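Local coordinates for protein probable arylamine n-acetyl transferase (Mycobacterium abscessus, PDB 4GUZ) that probably transfers an acetyl group from acetyl-coenzyme A to the amino nitrogen of arylamine substrates, at residues P64-K69 / V83-A88; L13-Y18 / Q91-D96; Y231-R236 / A259-I264; L119-A124 / W128-G133. One frame throughout, in Å; residues are numbered along the deposited sequence.

Interaction 1: P64-K69 / V83-A88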
loop_
_atom_site.group_PDB
_atom_site.type_symbol
_atom_site.label_atom_id
_atom_site.label_comp_id
_atom_site.label_asym_id
_atom_site.label_seq_id
_atom_site.Cartn_x
_atom_site.Cartn_y
_atom_site.Cartn_z
ATOM N N PRO A 64 -14.226 -11.025 -1.514
ATOM C CA PRO A 64 -14.022 -12.434 -1.119
ATOM C C PRO A 64 -12.651 -12.988 -1.514
ATOM O O PRO A 64 -12.020 -13.658 -0.691
ATOM C CB PRO A 64 -15.156 -13.173 -1.853
ATOM C CG PRO A 64 -16.223 -12.138 -2.017
ATOM C CD PRO A 64 -15.437 -10.892 -2.354
ATOM N N ALA A 65 -12.185 -12.733 -2.746
ATOM C CA ALA A 65 -10.875 -13.226 -3.177
ATOM C C ALA A 65 -9.730 -12.558 -2.378
ATOM O O ALA A 65 -8.802 -13.245 -1.960
ATOM C CB ALA A 65 -10.675 -12.995 -4.667
ATOM N N VAL A 66 -9.807 -11.237 -2.174
ATOM C CA VAL A 66 -8.796 -10.452 -1.446
ATOM C C VAL A 66 -8.685 -10.881 0.023
ATOM O O VAL A 66 -7.568 -11.164 0.464
ATOM C CB VAL A 66 -9.075 -8.925 -1.584
ATOM C CG1 VAL A 66 -8.214 -8.090 -0.626
ATOM C CG2 VAL A 66 -8.854 -8.479 -3.025
ATOM N N GLN A 67 -9.810 -10.953 0.781
ATOM C CA GLN A 67 -9.724 -11.323 2.204
ATOM C C GLN A 67 -9.274 -12.780 2.392
ATOM O O GLN A 67 -8.573 -13.069 3.361
ATOM C CB GLN A 67 -11.025 -11.034 2.978
ATOM C CG GLN A 67 -12.227 -11.916 2.639
ATOM C CD GLN A 67 -13.478 -11.418 3.308
ATOM O OE1 GLN A 67 -13.442 -10.591 4.228
ATOM N NE2 GLN A 67 -14.616 -11.893 2.837
ATOM N N ALA A 68 -9.626 -13.676 1.456
ATOM C CA ALA A 68 -9.181 -15.077 1.519
ATOM C C ALA A 68 -7.657 -15.157 1.299
ATOM O O ALA A 68 -6.967 -15.826 2.059
ATOM C CB ALA A 68 -9.918 -15.919 0.479
ATOM N N LYS A 69 -7.124 -14.430 0.302
ATOM C CA LYS A 69 -5.685 -14.401 0.045
ATOM C C LYS A 69 -4.918 -13.690 1.192
ATOM O O LYS A 69 -3.995 -14.276 1.754
ATOM C CB LYS A 69 -5.413 -13.710 -1.301
ATOM C CG LYS A 69 -3.941 -13.637 -1.709
ATOM C CD LYS A 69 -3.796 -12.596 -2.790
ATOM C CE LYS A 69 -2.398 -12.463 -3.295
ATOM N NZ LYS A 69 -2.314 -11.381 -4.303
ATOM N N VAL A 83 -6.286 -1.239 -0.592
ATOM C CA VAL A 83 -7.353 -0.210 -0.596
ATOM C C VAL A 83 -8.753 -0.890 -0.638
ATOM O O VAL A 83 -9.650 -0.444 0.083
ATOM C CB VAL A 83 -7.156 0.856 -1.705
ATOM C CG1 VAL A 83 -8.439 1.640 -1.985
ATOM C CG2 VAL A 83 -6.042 1.815 -1.315
ATOM N N ALA A 84 -8.919 -1.996 -1.401
ATOM C CA ALA A 84 -10.208 -2.715 -1.430
ATOM C C ALA A 84 -10.571 -3.175 -0.012
ATOM O O ALA A 84 -11.671 -2.901 0.456
ATOM C CB ALA A 84 -10.141 -3.914 -2.382
ATOM N N LEU A 85 -9.605 -3.782 0.706
ATOM C CA LEU A 85 -9.813 -4.274 2.049
ATOM C C LEU A 85 -10.048 -3.156 3.035
ATOM O O LEU A 85 -10.980 -3.239 3.829
ATOM C CB LEU A 85 -8.609 -5.123 2.491
ATOM C CG LEU A 85 -8.860 -6.190 3.550
ATOM C CD1 LEU A 85 -9.843 -7.252 3.046
ATOM C CD2 LEU A 85 -7.558 -6.898 3.889
ATOM N N PHE A 86 -9.229 -2.098 2.983
ATOM C CA PHE A 86 -9.356 -1.011 3.944
ATOM C C PHE A 86 -10.626 -0.235 3.705
ATOM O O PHE A 86 -11.301 0.106 4.679
ATOM C CB PHE A 86 -8.125 -0.099 3.924
ATOM C CG PHE A 86 -7.913 0.692 5.198
ATOM C CD1 PHE A 86 -7.395 0.085 6.335
ATOM C CD2 PHE A 86 -8.146 2.067 5.230
ATOM C CE1 PHE A 86 -7.206 0.818 7.516
ATOM C CE2 PHE A 86 -7.945 2.803 6.408
ATOM C CZ PHE A 86 -7.455 2.174 7.537
ATOM N N GLY A 87 -10.986 -0.047 2.428
ATOM C CA GLY A 87 -12.214 0.617 2.014
ATOM C C GLY A 87 -13.432 -0.112 2.530
ATOM O O GLY A 87 -14.369 0.515 3.035
ATOM N N ALA A 88 -13.391 -1.455 2.465
ATOM C CA ALA A 88 -14.468 -2.314 2.968
ATOM C C ALA A 88 -14.607 -2.169 4.471
ATOM O O ALA A 88 -15.732 -2.101 4.954
ATOM C CB ALA A 88 -14.207 -3.765 2.608
#

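Interaction 2: L13-Y18 / Q91-D96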
loop_
_atom_site.group_PDB
_atom_site.type_symbol
_atom_site.label_atom_id
_atom_site.label_comp_id
_atom_site.label_asym_id
_atom_site.label_seq_id
_atom_site.Cartn_x
_atom_site.Cartn_y
_atom_site.Cartn_z
ATOM N N LEU A 13 -17.191 -8.347 3.691
ATOM C CA LEU A 13 -16.004 -8.461 4.522
ATOM C C LEU A 13 -16.290 -9.266 5.787
ATOM O O LEU A 13 -17.341 -9.093 6.419
ATOM C CB LEU A 13 -15.485 -7.056 4.901
ATOM C CG LEU A 13 -14.298 -6.990 5.884
ATOM C CD1 LEU A 13 -12.973 -7.145 5.159
ATOM C CD2 LEU A 13 -14.334 -5.723 6.678
ATOM N N GLN A 14 -15.319 -10.108 6.179
ATOM C CA GLN A 14 -15.347 -10.843 7.442
ATOM C C GLN A 14 -14.728 -9.889 8.464
ATOM O O GLN A 14 -13.519 -9.931 8.698
ATOM C CB GLN A 14 -14.583 -12.188 7.315
ATOM C CG GLN A 14 -15.268 -13.244 6.437
ATOM C CD GLN A 14 -16.663 -13.600 6.894
ATOM O OE1 GLN A 14 -16.905 -13.933 8.061
ATOM N NE2 GLN A 14 -17.614 -13.513 5.980
ATOM N N LEU A 15 -15.550 -8.963 8.995
ATOM C CA LEU A 15 -15.145 -7.882 9.896
ATOM C C LEU A 15 -14.343 -8.341 11.116
ATOM O O LEU A 15 -13.268 -7.780 11.330
ATOM C CB LEU A 15 -16.357 -7.043 10.355
ATOM C CG LEU A 15 -16.059 -5.796 11.216
ATOM C CD1 LEU A 15 -15.348 -4.711 10.406
ATOM C CD2 LEU A 15 -17.335 -5.233 11.810
ATOM N N ASP A 16 -14.833 -9.343 11.904
ATOM C CA ASP A 16 -14.136 -9.815 13.118
ATOM C C ASP A 16 -12.805 -10.460 12.783
ATOM O O ASP A 16 -11.836 -10.275 13.512
ATOM C CB ASP A 16 -14.995 -10.818 13.917
ATOM C CG ASP A 16 -16.266 -10.247 14.526
ATOM O OD1 ASP A 16 -16.266 -9.048 14.897
ATOM O OD2 ASP A 16 -17.245 -11.014 14.678
ATOM N N GLU A 17 -12.768 -11.229 11.689
ATOM C CA GLU A 17 -11.574 -11.924 11.211
ATOM C C GLU A 17 -10.482 -10.923 10.807
ATOM O O GLU A 17 -9.312 -11.113 11.142
ATOM C CB GLU A 17 -11.940 -12.811 10.029
ATOM C CG GLU A 17 -10.895 -13.865 9.730
ATOM C CD GLU A 17 -11.095 -14.626 8.437
ATOM O OE1 GLU A 17 -12.217 -14.622 7.879
ATOM O OE2 GLU A 17 -10.112 -15.261 7.999
ATOM N N TYR A 18 -10.879 -9.861 10.094
ATOM C CA TYR A 18 -9.945 -8.825 9.662
ATOM C C TYR A 18 -9.358 -8.121 10.881
ATOM O O TYR A 18 -8.143 -7.933 10.935
ATOM C CB TYR A 18 -10.626 -7.812 8.701
ATOM C CG TYR A 18 -9.771 -6.581 8.450
ATOM C CD1 TYR A 18 -8.861 -6.544 7.396
ATOM C CD2 TYR A 18 -9.814 -5.490 9.315
ATOM C CE1 TYR A 18 -8.026 -5.446 7.201
ATOM C CE2 TYR A 18 -8.961 -4.400 9.148
ATOM C CZ TYR A 18 -8.094 -4.370 8.067
ATOM O OH TYR A 18 -7.267 -3.295 7.883
ATOM N N GLN A 91 -16.104 1.320 5.438
ATOM C CA GLN A 91 -17.532 1.259 5.111
ATOM C C GLN A 91 -18.325 0.552 6.216
ATOM O O GLN A 91 -19.379 1.059 6.620
ATOM C CB GLN A 91 -17.718 0.534 3.766
ATOM C CG GLN A 91 -19.167 0.358 3.285
ATOM C CD GLN A 91 -19.866 1.658 2.987
ATOM O OE1 GLN A 91 -20.842 2.024 3.652
ATOM N NE2 GLN A 91 -19.382 2.388 1.986
ATOM N N ARG A 92 -17.832 -0.611 6.701
ATOM C CA ARG A 92 -18.510 -1.385 7.745
ATOM C C ARG A 92 -18.543 -0.676 9.079
ATOM O O ARG A 92 -19.491 -0.862 9.836
ATOM C CB ARG A 92 -17.838 -2.745 7.949
ATOM C CG ARG A 92 -18.407 -3.814 7.070
ATOM C CD ARG A 92 -19.839 -4.228 7.422
ATOM N NE ARG A 92 -19.886 -5.210 8.505
ATOM C CZ ARG A 92 -19.568 -6.493 8.368
ATOM N NH1 ARG A 92 -19.144 -6.961 7.199
ATOM N NH2 ARG A 92 -19.647 -7.313 9.403
ATOM N N LEU A 93 -17.501 0.105 9.390
ATOM C CA LEU A 93 -17.413 0.782 10.677
ATOM C C LEU A 93 -18.110 2.161 10.669
ATOM O O LEU A 93 -18.155 2.834 11.698
ATOM C CB LEU A 93 -15.955 0.882 11.145
ATOM C CG LEU A 93 -15.220 -0.444 11.440
ATOM C CD1 LEU A 93 -13.989 -0.178 12.257
ATOM C CD2 LEU A 93 -16.119 -1.446 12.196
ATOM N N GLY A 94 -18.685 2.531 9.531
ATOM C CA GLY A 94 -19.456 3.761 9.375
ATOM C C GLY A 94 -18.686 5.061 9.256
ATOM O O GLY A 94 -19.181 6.103 9.700
ATOM N N PHE A 95 -17.466 5.023 8.664
ATOM C CA PHE A 95 -16.694 6.250 8.430
ATOM C C PHE A 95 -17.181 6.938 7.162
ATOM O O PHE A 95 -17.681 6.264 6.259
ATOM C CB PHE A 95 -15.183 5.938 8.290
ATOM C CG PHE A 95 -14.438 5.572 9.553
ATOM C CD1 PHE A 95 -13.798 6.549 10.311
ATOM C CD2 PHE A 95 -14.339 4.245 9.961
ATOM C CE1 PHE A 95 -13.057 6.204 11.446
ATOM C CE2 PHE A 95 -13.617 3.900 11.107
ATOM C CZ PHE A 95 -12.978 4.876 11.844
ATOM N N ASP A 96 -17.051 8.281 7.098
ATOM C CA ASP A 96 -17.348 9.093 5.910
ATOM C C ASP A 96 -16.035 9.177 5.134
ATOM O O ASP A 96 -15.096 9.826 5.594
ATOM C CB ASP A 96 -17.883 10.487 6.314
ATOM C CG ASP A 96 -18.165 11.468 5.177
ATOM O OD1 ASP A 96 -18.130 11.046 3.993
ATOM O OD2 ASP A 96 -18.453 12.652 5.470
#

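Interaction 3: Y231-R236 / A259-I264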
loop_
_atom_site.group_PDB
_atom_site.type_symbol
_atom_site.label_atom_id
_atom_site.label_comp_id
_atom_site.label_asym_id
_atom_site.label_seq_id
_atom_site.Cartn_x
_atom_site.Cartn_y
_atom_site.Cartn_z
ATOM N N TYR A 231 12.079 -3.634 5.107
ATOM C CA TYR A 231 12.664 -4.526 4.108
ATOM C C TYR A 231 11.944 -4.362 2.806
ATOM O O TYR A 231 10.708 -4.276 2.780
ATOM C CB TYR A 231 12.560 -6.013 4.484
ATOM C CG TYR A 231 13.362 -6.448 5.676
ATOM C CD1 TYR A 231 14.698 -6.817 5.543
ATOM C CD2 TYR A 231 12.761 -6.606 6.919
ATOM C CE1 TYR A 231 15.435 -7.270 6.637
ATOM C CE2 TYR A 231 13.485 -7.060 8.018
ATOM C CZ TYR A 231 14.821 -7.391 7.874
ATOM O OH TYR A 231 15.514 -7.846 8.973
ATOM N N ILE A 232 12.702 -4.391 1.733
ATOM C CA ILE A 232 12.194 -4.339 0.374
ATOM C C ILE A 232 12.970 -5.353 -0.444
ATOM O O ILE A 232 14.189 -5.239 -0.529
ATOM C CB ILE A 232 12.278 -2.933 -0.304
ATOM C CG1 ILE A 232 11.470 -1.830 0.431
ATOM C CG2 ILE A 232 11.839 -3.035 -1.786
ATOM C CD1 ILE A 232 11.671 -0.319 -0.136
ATOM N N LEU A 233 12.274 -6.306 -1.061
ATOM C CA LEU A 233 12.887 -7.215 -2.016
ATOM C C LEU A 233 12.621 -6.634 -3.408
ATOM O O LEU A 233 11.466 -6.504 -3.827
ATOM C CB LEU A 233 12.349 -8.649 -1.867
ATOM C CG LEU A 233 12.862 -9.661 -2.891
ATOM C CD1 LEU A 233 14.354 -9.959 -2.682
ATOM C CD2 LEU A 233 12.058 -10.938 -2.855
ATOM N N ASP A 234 13.688 -6.204 -4.086
ATOM C CA ASP A 234 13.577 -5.606 -5.404
ATOM C C ASP A 234 14.099 -6.666 -6.375
ATOM O O ASP A 234 15.309 -6.773 -6.592
ATOM C CB ASP A 234 14.360 -4.271 -5.453
ATOM C CG ASP A 234 14.159 -3.472 -6.728
ATOM O OD1 ASP A 234 13.402 -3.937 -7.608
ATOM O OD2 ASP A 234 14.765 -2.372 -6.849
ATOM N N HIS A 235 13.177 -7.530 -6.848
ATOM C CA HIS A 235 13.432 -8.685 -7.722
ATOM C C HIS A 235 14.212 -9.723 -6.888
ATOM O O HIS A 235 13.583 -10.416 -6.084
ATOM C CB HIS A 235 14.131 -8.286 -9.042
ATOM C CG HIS A 235 14.138 -9.358 -10.083
ATOM N ND1 HIS A 235 12.970 -9.977 -10.493
ATOM C CD2 HIS A 235 15.169 -9.846 -10.811
ATOM C CE1 HIS A 235 13.332 -10.839 -11.432
ATOM N NE2 HIS A 235 14.640 -10.793 -11.664
ATOM N N ARG A 236 15.552 -9.771 -6.999
ATOM C CA ARG A 236 16.402 -10.684 -6.214
ATOM C C ARG A 236 17.310 -9.904 -5.230
ATOM O O ARG A 236 18.141 -10.499 -4.544
ATOM C CB ARG A 236 17.261 -11.547 -7.161
ATOM C CG ARG A 236 16.504 -12.706 -7.802
ATOM C CD ARG A 236 17.278 -13.330 -8.958
ATOM N NE ARG A 236 18.616 -13.785 -8.569
ATOM C CZ ARG A 236 19.467 -14.415 -9.378
ATOM N NH1 ARG A 236 19.124 -14.686 -10.634
ATOM N NH2 ARG A 236 20.659 -14.790 -8.934
ATOM N N ALA A 259 13.367 -18.658 0.409
ATOM C CA ALA A 259 13.661 -18.721 1.850
ATOM C C ALA A 259 13.362 -17.384 2.532
ATOM O O ALA A 259 12.700 -17.365 3.568
ATOM C CB ALA A 259 15.116 -19.107 2.080
ATOM N N THR A 260 13.851 -16.271 1.948
ATOM C CA THR A 260 13.659 -14.908 2.473
ATOM C C THR A 260 12.172 -14.555 2.485
ATOM O O THR A 260 11.698 -13.985 3.471
ATOM C CB THR A 260 14.494 -13.891 1.668
ATOM O OG1 THR A 260 15.879 -14.160 1.913
ATOM C CG2 THR A 260 14.207 -12.463 2.056
ATOM N N LEU A 261 11.433 -14.925 1.416
ATOM C CA LEU A 261 9.989 -14.660 1.358
ATOM C C LEU A 261 9.267 -15.269 2.565
ATOM O O LEU A 261 8.453 -14.597 3.192
ATOM C CB LEU A 261 9.382 -15.183 0.043
ATOM C CG LEU A 261 9.628 -14.312 -1.195
ATOM C CD1 LEU A 261 9.170 -15.023 -2.450
ATOM C CD2 LEU A 261 8.934 -12.948 -1.070
ATOM N N ARG A 262 9.629 -16.511 2.948
ATOM C CA ARG A 262 9.026 -17.191 4.096
ATOM C C ARG A 262 9.551 -16.642 5.435
ATOM O O ARG A 262 8.747 -16.271 6.287
ATOM C CB ARG A 262 9.290 -18.704 3.988
ATOM C CG ARG A 262 8.884 -19.538 5.205
ATOM C CD ARG A 262 9.322 -20.995 5.077
ATOM N NE ARG A 262 10.782 -21.160 5.103
ATOM C CZ ARG A 262 11.519 -21.519 4.057
ATOM N NH1 ARG A 262 10.945 -21.778 2.887
ATOM N NH2 ARG A 262 12.835 -21.633 4.174
ATOM N N GLU A 263 10.882 -16.624 5.632
ATOM C CA GLU A 263 11.506 -16.236 6.900
ATOM C C GLU A 263 11.320 -14.755 7.253
ATOM O O GLU A 263 11.021 -14.449 8.406
ATOM C CB GLU A 263 13.007 -16.557 6.897
ATOM C CG GLU A 263 13.350 -18.037 6.746
ATOM C CD GLU A 263 14.723 -18.352 6.167
ATOM O OE1 GLU A 263 15.286 -17.504 5.434
ATOM O OE2 GLU A 263 15.217 -19.476 6.413
ATOM N N ILE A 264 11.539 -13.843 6.286
ATOM C CA ILE A 264 11.466 -12.408 6.546
ATOM C C ILE A 264 10.048 -11.883 6.335
ATOM O O ILE A 264 9.565 -11.113 7.164
ATOM C CB ILE A 264 12.505 -11.628 5.665
ATOM C CG1 ILE A 264 13.989 -11.993 6.003
ATOM C CG2 ILE A 264 12.276 -10.092 5.640
ATOM C CD1 ILE A 264 14.507 -11.699 7.422
#

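Interaction 4: L119-A124 / W128-G133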
loop_
_atom_site.group_PDB
_atom_site.type_symbol
_atom_site.label_atom_id
_atom_site.label_comp_id
_atom_site.label_asym_id
_atom_site.label_seq_id
_atom_site.Cartn_x
_atom_site.Cartn_y
_atom_site.Cartn_z
ATOM N N LEU A 119 -7.025 6.284 0.374
ATOM C CA LEU A 119 -8.328 6.656 0.900
ATOM C C LEU A 119 -8.222 7.903 1.767
ATOM O O LEU A 119 -7.198 8.112 2.435
ATOM C CB LEU A 119 -8.937 5.492 1.693
ATOM C CG LEU A 119 -9.173 4.221 0.874
ATOM C CD1 LEU A 119 -9.039 2.970 1.731
ATOM C CD2 LEU A 119 -10.495 4.268 0.099
ATOM N N VAL A 120 -9.269 8.760 1.718
ATOM C CA VAL A 120 -9.326 9.993 2.518
ATOM C C VAL A 120 -10.562 9.885 3.417
ATOM O O VAL A 120 -11.640 9.561 2.926
ATOM C CB VAL A 120 -9.306 11.293 1.656
ATOM C CG1 VAL A 120 -9.465 12.548 2.526
ATOM C CG2 VAL A 120 -8.015 11.388 0.848
ATOM N N VAL A 121 -10.393 10.138 4.719
ATOM C CA VAL A 121 -11.447 10.070 5.726
ATOM C C VAL A 121 -11.806 11.494 6.199
ATOM O O VAL A 121 -10.915 12.304 6.469
ATOM C CB VAL A 121 -11.037 9.146 6.905
ATOM C CG1 VAL A 121 -12.061 9.183 8.041
ATOM C CG2 VAL A 121 -10.836 7.714 6.426
ATOM N N ARG A 122 -13.126 11.775 6.303
ATOM C CA ARG A 122 -13.663 13.049 6.786
ATOM C C ARG A 122 -14.085 12.920 8.258
ATOM O O ARG A 122 -14.969 12.117 8.569
ATOM C CB ARG A 122 -14.851 13.500 5.914
ATOM C CG ARG A 122 -14.439 14.104 4.582
ATOM C CD ARG A 122 -15.642 14.680 3.866
ATOM N NE ARG A 122 -16.277 13.679 3.019
ATOM C CZ ARG A 122 -16.165 13.651 1.696
ATOM N NH1 ARG A 122 -15.470 14.586 1.061
ATOM N NH2 ARG A 122 -16.768 12.700 0.997
ATOM N N LEU A 123 -13.428 13.680 9.160
ATOM C CA LEU A 123 -13.725 13.676 10.602
ATOM C C LEU A 123 -13.809 15.108 11.096
ATOM O O LEU A 123 -12.798 15.820 11.128
ATOM C CB LEU A 123 -12.705 12.871 11.447
ATOM C CG LEU A 123 -12.636 11.368 11.226
ATOM C CD1 LEU A 123 -11.319 10.817 11.736
ATOM C CD2 LEU A 123 -13.814 10.648 11.866
ATOM N N ALA A 124 -15.041 15.538 11.446
ATOM C CA ALA A 124 -15.362 16.887 11.918
ATOM C C ALA A 124 -14.916 17.942 10.878
ATOM O O ALA A 124 -15.242 17.795 9.701
ATOM C CB ALA A 124 -14.732 17.139 13.291
ATOM N N TRP A 128 -8.272 13.339 6.580
ATOM C CA TRP A 128 -7.170 12.459 6.939
ATOM C C TRP A 128 -6.799 11.539 5.800
ATOM O O TRP A 128 -7.616 10.727 5.363
ATOM C CB TRP A 128 -7.559 11.628 8.173
ATOM C CG TRP A 128 -7.725 12.482 9.393
ATOM C CD1 TRP A 128 -8.858 13.118 9.799
ATOM C CD2 TRP A 128 -6.697 12.856 10.321
ATOM N NE1 TRP A 128 -8.610 13.845 10.940
ATOM C CE2 TRP A 128 -7.287 13.720 11.274
ATOM C CE3 TRP A 128 -5.332 12.551 10.440
ATOM C CZ2 TRP A 128 -6.568 14.257 12.351
ATOM C CZ3 TRP A 128 -4.621 13.092 11.500
ATOM C CH2 TRP A 128 -5.241 13.929 12.446
ATOM N N LEU A 129 -5.543 11.626 5.356
ATOM C CA LEU A 129 -5.047 10.762 4.293
ATOM C C LEU A 129 -4.691 9.402 4.864
ATOM O O LEU A 129 -3.872 9.326 5.787
ATOM C CB LEU A 129 -3.817 11.403 3.619
ATOM C CG LEU A 129 -3.134 10.547 2.532
ATOM C CD1 LEU A 129 -4.057 10.315 1.371
ATOM C CD2 LEU A 129 -1.787 11.155 2.129
ATOM N N CYS A 130 -5.288 8.326 4.319
ATOM C CA CYS A 130 -4.959 6.972 4.759
ATOM C C CYS A 130 -4.245 6.255 3.613
ATOM O O CYS A 130 -4.878 5.617 2.757
ATOM C CB CYS A 130 -6.196 6.213 5.230
ATOM S SG CYS A 130 -6.994 6.940 6.689
ATOM N N ASP A 131 -2.910 6.379 3.591
ATOM C CA ASP A 131 -2.063 5.741 2.566
ATOM C C ASP A 131 -1.648 4.390 3.121
ATOM O O ASP A 131 -0.560 4.234 3.682
ATOM C CB ASP A 131 -0.877 6.636 2.248
ATOM C CG ASP A 131 -0.089 6.219 1.017
ATOM O OD1 ASP A 131 -0.474 5.215 0.376
ATOM O OD2 ASP A 131 0.906 6.892 0.703
ATOM N N VAL A 132 -2.552 3.423 3.033
ATOM C CA VAL A 132 -2.382 2.117 3.693
ATOM C C VAL A 132 -1.702 1.031 2.837
ATOM O O VAL A 132 -1.278 0.018 3.396
ATOM C CB VAL A 132 -3.730 1.567 4.243
ATOM C CG1 VAL A 132 -4.364 2.537 5.253
ATOM C CG2 VAL A 132 -4.707 1.204 3.115
ATOM N N GLY A 133 -1.657 1.217 1.525
ATOM C CA GLY A 133 -1.140 0.197 0.618
ATOM C C GLY A 133 0.075 0.540 -0.204
ATOM O O GLY A 133 0.230 -0.008 -1.286
HETATM O O HOH W 1 -10.468 15.221 12.805
#

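Interaction 1: P64-K69 / V83-A88
Leu-85 reaches out from helix 79-92 and sets its CD1 methyl between two neighbouring residues of helix 63-72. With CG anti to the backbone N (chi1 -154°), the leucine carries CD1 across to the other helix, where it lies 4.0 Å from Gln-67 CB and 4.1 Å from Val-66 CG1. Val-66 points toward helix 79-92, but its branch and that of Leu-85 run past one another in opposite directions, so the two touch flank to flank through one methyl each. Gln-67 offers only the root of its side chain. Both helices belong to the helical N-terminal part of the arylamine N-acetyltransferase fold, and at Gln-67 and Leu-85 their CA atoms come within 7.1 Å of each other. No hydrogen bond links the two segments; the contact is apolar and buried. Beyond CG the chain of Gln-67 is extended and leads its amide away to the stretch before helix 15-21: NE2 donates to the carbonyl O of Glu-12, and OE1 accepts from the backbone N of Gln-14. On the helix 79-92 side, Leu-85 also packs against Tyr-18, while Ala-84 and Ala-88 rest on Ile-63.

Interaction 2: L13-Y18 / Q91-D96
Arg-92 folds back over Leu-15 and donates from NH1 to the carbonyl O of Leu-13, 2.9 Å away. The bond is bent, with an N-H...O angle of 139°, and the oxygen sits near the edge of the guanidinium but tilted 21° out of its plane. One face of the same group is covered by Leu-15: its CB lies 3.4 Å from Arg-92 NH2, displaced toward the rim. Nearer the backbone, Leu-15 CD1 meets Arg-92 CB at 4.0 Å and Leu-93 CD2 at 3.8 Å. Leu-13 adds its own side chain beside NH1.

Bends at chi2 and chi3 (the latter -83°) turn the arginine chain back toward the turn ahead of helix 15-21. In that turn Gln-14 is the N-cap residue and the centre of an inverse gamma turn. On the other side, helix 79-92 finishes in a Schellman motif at Gly-94, whose positive phi swings the chain away toward strand 96-104. Leu-93 also packs on Leu-38 of helix 32-45, and NH1 of Arg-92 has a second acceptor in the carbonyl O of Gly-10.

Two backbone carbonyls thus share NH1, joining the N-terminal stretch to the end of helix 79-92. No carboxylate partners the arginine across these segments: Asp-16 OD1, 6.7 Å from Arg-92 NH2, forms its salt bridge with Arg-28 instead. Arg-92 therefore binds here through neutral oxygens and through a hydrocarbon surface laid against its guanidinium.

Interaction 3: Y231-R236 / A259-I264
Tyr-231 projects from strand 229-234 toward helix 254-263, which packs across the antiparallel sheet of strands 221-226 to 246-251, in the C-terminal alpha/beta lid of the arylamine N-acetyltransferase fold. Its CB starts toward the helix, and chi1 of -67° places CG beside the backbone N. From CG outward, one face of the ring receives a methyl of Ile-264: CG lies 3.8 Å from Ile-264 CG2, CD2 3.7 Å and CE2 4.0 Å, with CD1 a little farther off. CE1, CZ and OH are more distant still, so the methyl sits over the CG/CD2 side. It stands over the ring only 15° from its normal, a CH-pi contact, and the two side chains cross at about a right angle. His-229 meets the tyrosine ring edge-to-face, and Gln-224 and Glu-240 also touch its side chain. Two residues along the strand, on the same side of the sheet, Leu-233 forms the second apolar point. Leu-261 starts off along the helix flank and its CD2 methyl turns in to the strand, and Val-257 also packs on Leu-233. Here the two leucines meet methyl to methyl, Leu-233 CD2 to Leu-261 CD2, at 4.1 Å.

Interaction 4: L119-A124 / W128-G133
Leu-119 and Cys-130 exchange a pair of backbone hydrogen bonds, as do Val-121 and Trp-128, so both partners of each hydrogen-bonded antiparallel pair have N and O engaged. The bond from Cys-130 N to Leu-119 O is the shortest at 2.7 Å, whereas its return, Leu-119 N to Cys-130 O, is 3.3 Å long, with the donor 39° out of the carbonyl plane. Val-121 N reaches Trp-128 O at 2.9 Å, and Trp-128 N reaches Val-121 O at 2.8 Å, in the carbonyl plane. Between them sits the non-hydrogen-bonded pair Val-120 and Leu-129; the CA of Val-120 adds a CA-H...O contact to Trp-128 O.

Trp-128 also uses its ring nitrogen. NE1 donates in the indole plane to a water 3.0 Å away, and that water donates to Leu-123 O, tying the tryptophan to the turn end of the opposite strand. Leu-123 CD1 approaches the indole obliquely, 3.9 Å from Trp-128 CD1. On the sheet face that carries Val-121, Trp-128 and Cys-130, Val-121 CG2 rests against Cys-130 SG.

Just past the hairpin, Asp-131 accepts from His-116 NE2 and His-189 NE2; with Cys-79 and His-116 it is consistent with the Cys-His-Asp triad of this family. Strand 116-123 continues the sheet to strand 96-104, and strand 126-130 to strand 142-143. Leu-119 and Val-121 pack on helix 79-92, Trp-128 and Cys-130 on helix 32-45.

In the fold
Helix 79-92 connects interactions 1 and 2, whose centres lie 11 Å apart; the two touch where Phe-86 CD1 of the first comes within 3.7 Å of Tyr-18 OH of the second. Interaction 4 adjoins both, with Leu-119 and Val-132 against Phe-86, and Phe-95 against Val-121. The same helix begins at Cys-79, while interaction 4 contains Asp-131; with His-116 these form the probable catalytic triad, so the helical layer and the hairpin meet close to the likely active site. Interaction 3 stands apart on the C-terminal sheet, across the chain's centre from interaction 4, their centres 29 Å apart and nearest atoms about 12 Å.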